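Local coordinates for protein IS607 family transposase IS1535 (Mycobacterium tuberculosis, PDB 6DGB) that probably binds DNA and exchanges its strands as a serine transposase of the IS607 family, this chain being its C-terminal catalytic domain, at residues A[4-9]-A[38-43]. Residues are numbered along the deposited sequence; the frame is centred on the assembly and turned at random.
Sequences LYARVS and VVCEVG
L4 accepts the backbone N-H of V39 on its carbonyl oxygen, a rung of the parallel ladder between strands 3-8 and 37-42. With helix 14-30 as the connection, the two strands form a beta-alpha-beta unit of the resolvase-type catalytic domain; 37-42 is the outermost strand on this side of the four-stranded sheet within the chain.

Y5 lies on the same face as V39, R7 and E41, and helix 51-58 packs on Y5, V39 and E41 of this face. With CG anti to the backbone N (chi1 179°), its ring slants forward as it rises from the sheet, passing obliquely by V39 CG1, which is 3.8 Å from CD1, to E41. There Y5 OH donates to the anti lone pair of E41 OE1 at 2.6 Å, ring and carboxylate planes turned 74° apart. The carboxylate is also held from the helix, where K52 N donates to OE2.

A6 takes its turn through both backbone groups, N to V39 O at 2.7 Å and O from E41 N at 2.8 Å. Its methyl shares the opposite face with C40, beneath which L17 of helix 14-30 packs.

The guanidinium of R7 meets backbone carbonyls on several sides: NE and NH2 donate to R72 O and D71 O, while NH1 reaches across the strands to G43 O at 3.1 Å, which lies 16° out of the guanidinium plane. V8 closes the ladder, its N donating to E41 O and its O receiving G43 N at 2.8 Å, nearly in line with the carbonyl bond.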
ATOM      1  N   LEU A   4       7.174   2.673  18.950  1.00 27.06           N
ATOM      2  CA  LEU A   4       7.831   3.685  18.157  1.00 26.64           C
ATOM      3  C   LEU A   4       8.446   2.898  17.018  1.00 33.18           C
ATOM      4  O   LEU A   4       9.054   1.858  17.268  1.00 34.43           O
ATOM      5  CB  LEU A   4       8.862   4.466  18.952  1.00 27.51           C
ATOM      6  CG  LEU A   4       8.398   5.145  20.252  1.00 30.53           C
ATOM      7  CD1 LEU A   4       9.516   5.968  20.847  1.00 30.83           C
ATOM      8  CD2 LEU A   4       7.193   6.032  20.048  1.00 29.60           C
ATOM      9  N   TYR A   5       8.182   3.319  15.766  1.00 29.11           N
ATOM     10  CA  TYR A   5       8.647   2.592  14.590  1.00 28.71           C
ATOM     11  C   TYR A   5       9.414   3.482  13.588  1.00 32.76           C
ATOM     12  O   TYR A   5       8.926   4.526  13.164  1.00 29.94           O
ATOM     13  CB  TYR A   5       7.460   1.856  13.946  1.00 28.57           C
ATOM     14  CG  TYR A   5       7.806   1.080  12.698  1.00 30.37           C
ATOM     15  CD1 TYR A   5       8.233  -0.245  12.770  1.00 33.01           C
ATOM     16  CD2 TYR A   5       7.656   1.648  11.437  1.00 30.43           C
ATOM     17  CE1 TYR A   5       8.550  -0.967  11.622  1.00 33.91           C
ATOM     18  CE2 TYR A   5       7.956   0.931  10.278  1.00 31.48           C
ATOM     19  CZ  TYR A   5       8.398  -0.379  10.375  1.00 41.97           C
ATOM     20  OH  TYR A   5       8.682  -1.073   9.224  1.00 44.91           O
ATOM     21  N   ALA A   6      10.631   3.038  13.223  1.00 32.45           N
ATOM     22  CA  ALA A   6      11.575   3.684  12.297  1.00 32.56           C
ATOM     23  C   ALA A   6      11.875   2.762  11.130  1.00 34.95           C
ATOM     24  O   ALA A   6      12.104   1.570  11.332  1.00 34.11           O
ATOM     25  CB  ALA A   6      12.872   4.017  13.024  1.00 34.87           C
ATOM     26  N   ARG A   7      11.869   3.309   9.911  1.00 32.44           N
ATOM     27  CA  ARG A   7      12.192   2.547   8.698  1.00 32.97           C
ATOM     28  C   ARG A   7      13.149   3.287   7.773  1.00 39.50           C
ATOM     29  O   ARG A   7      13.138   4.517   7.692  1.00 36.75           O
ATOM     30  CB  ARG A   7      10.937   2.055   7.922  1.00 30.18           C
ATOM     31  CG  ARG A   7      11.247   0.942   6.898  1.00 29.53           C
ATOM     32  CD  ARG A   7      10.174   0.700   5.859  1.00 28.63           C
ATOM     33  NE  ARG A   7       9.571   1.926   5.340  1.00 31.18           N
ATOM     34  CZ  ARG A   7      10.017   2.617   4.296  1.00 47.50           C
ATOM     35  NH1 ARG A   7      11.077   2.194   3.613  1.00 32.47           N
ATOM     36  NH2 ARG A   7       9.399   3.728   3.917  1.00 34.09           N
ATOM     37  N   VAL A   8      13.964   2.499   7.068  1.00 41.65           N
ATOM     38  CA  VAL A   8      14.919   2.922   6.058  1.00 44.45           C
ATOM     39  C   VAL A   8      14.959   1.848   4.907  1.00 51.55           C
ATOM     40  O   VAL A   8      14.750   0.656   5.166  1.00 50.05           O
ATOM     41  CB  VAL A   8      16.252   3.269   6.764  1.00 51.28           C
ATOM     42  CG1 VAL A   8      17.458   2.549   6.183  1.00 53.25           C
ATOM     43  CG2 VAL A   8      16.459   4.776   6.831  1.00 51.58           C
ATOM     44  N   SER A   9      15.129   2.292   3.641  1.00 51.82           N
ATOM     45  CA  SER A   9      15.139   1.413   2.452  1.00 52.98           C
ATOM     46  C   SER A   9      16.371   0.516   2.315  1.00 64.76           C
ATOM     47  O   SER A   9      16.229  -0.695   2.111  1.00 65.28           O
ATOM     48  CB  SER A   9      14.956   2.222   1.169  1.00 54.11           C
ATOM     49  OG  SER A   9      13.611   2.628   0.994  1.00 58.28           O
ATOM     50  N   VAL A  38      11.057   0.421  20.684  1.00 50.16           N
ATOM     51  CA  VAL A  38      11.609   1.357  19.699  1.00 46.18           C
ATOM     52  C   VAL A  38      12.158   0.464  18.532  1.00 44.69           C
ATOM     53  O   VAL A  38      13.238  -0.119  18.633  1.00 46.12           O
ATOM     54  CB  VAL A  38      12.522   2.479  20.208  1.00 49.18           C
ATOM     55  CG1 VAL A  38      13.735   1.948  20.957  1.00 52.13           C
ATOM     56  CG2 VAL A  38      12.912   3.424  19.076  1.00 47.69           C
ATOM     57  N   VAL A  39      11.318   0.277  17.488  1.00 33.67           N
ATOM     58  CA  VAL A  39      11.551  -0.666  16.392  1.00 32.11           C
ATOM     59  C   VAL A  39      12.178  -0.028  15.170  1.00 39.33           C
ATOM     60  O   VAL A  39      11.567   0.835  14.551  1.00 39.39           O
ATOM     61  CB  VAL A  39      10.256  -1.447  16.009  1.00 32.00           C
ATOM     62  CG1 VAL A  39      10.511  -2.409  14.851  1.00 30.99           C
ATOM     63  CG2 VAL A  39       9.657  -2.173  17.208  1.00 31.75           C
ATOM     64  N   CYS A  40      13.359  -0.519  14.775  1.00 37.47           N
ATOM     65  CA  CYS A  40      14.087  -0.048  13.605  1.00 36.71           C
ATOM     66  C   CYS A  40      14.043  -1.135  12.570  1.00 41.96           C
ATOM     67  O   CYS A  40      14.406  -2.272  12.875  1.00 45.74           O
ATOM     68  CB  CYS A  40      15.522   0.303  13.976  1.00 38.58           C
ATOM     69  SG  CYS A  40      15.674   1.692  15.129  1.00 42.62           S
ATOM     70  N   GLU A  41      13.638  -0.802  11.351  1.00 34.94           N
ATOM     71  CA  GLU A  41      13.551  -1.767  10.276  1.00 34.67           C
ATOM     72  C   GLU A  41      14.250  -1.250   9.020  1.00 39.01           C
ATOM     73  O   GLU A  41      14.233  -0.048   8.753  1.00 36.49           O
ATOM     74  CB  GLU A  41      12.049  -2.022  10.003  1.00 35.11           C
ATOM     75  CG  GLU A  41      11.689  -2.934   8.827  1.00 47.51           C
ATOM     76  CD  GLU A  41      10.621  -3.977   9.115  1.00 65.37           C
ATOM     77  OE1 GLU A  41       9.459  -3.587   9.373  1.00 38.70           O
ATOM     78  OE2 GLU A  41      10.934  -5.188   9.045  1.00 64.31           O
ATOM     79  N   VAL A  42      14.847  -2.175   8.237  1.00 39.17           N
ATOM     80  CA  VAL A  42      15.439  -1.931   6.905  1.00 39.27           C
ATOM     81  C   VAL A  42      14.559  -2.742   5.924  1.00 43.42           C
ATOM     82  O   VAL A  42      14.377  -3.957   6.093  1.00 42.57           O
ATOM     83  CB  VAL A  42      16.949  -2.275   6.777  1.00 44.72           C
ATOM     84  CG1 VAL A  42      17.586  -1.514   5.611  1.00 44.56           C
ATOM     85  CG2 VAL A  42      17.700  -1.986   8.072  1.00 45.76           C
ATOM     86  N   GLY A  43      13.936  -2.054   4.985  1.00 40.66           N
ATOM     87  CA  GLY A  43      13.007  -2.706   4.074  1.00 40.92           C
ATOM     88  C   GLY A  43      12.304  -1.753   3.136  1.00 47.31           C
ATOM     89  O   GLY A  43      12.446  -0.534   3.265  1.00 46.88           O
TER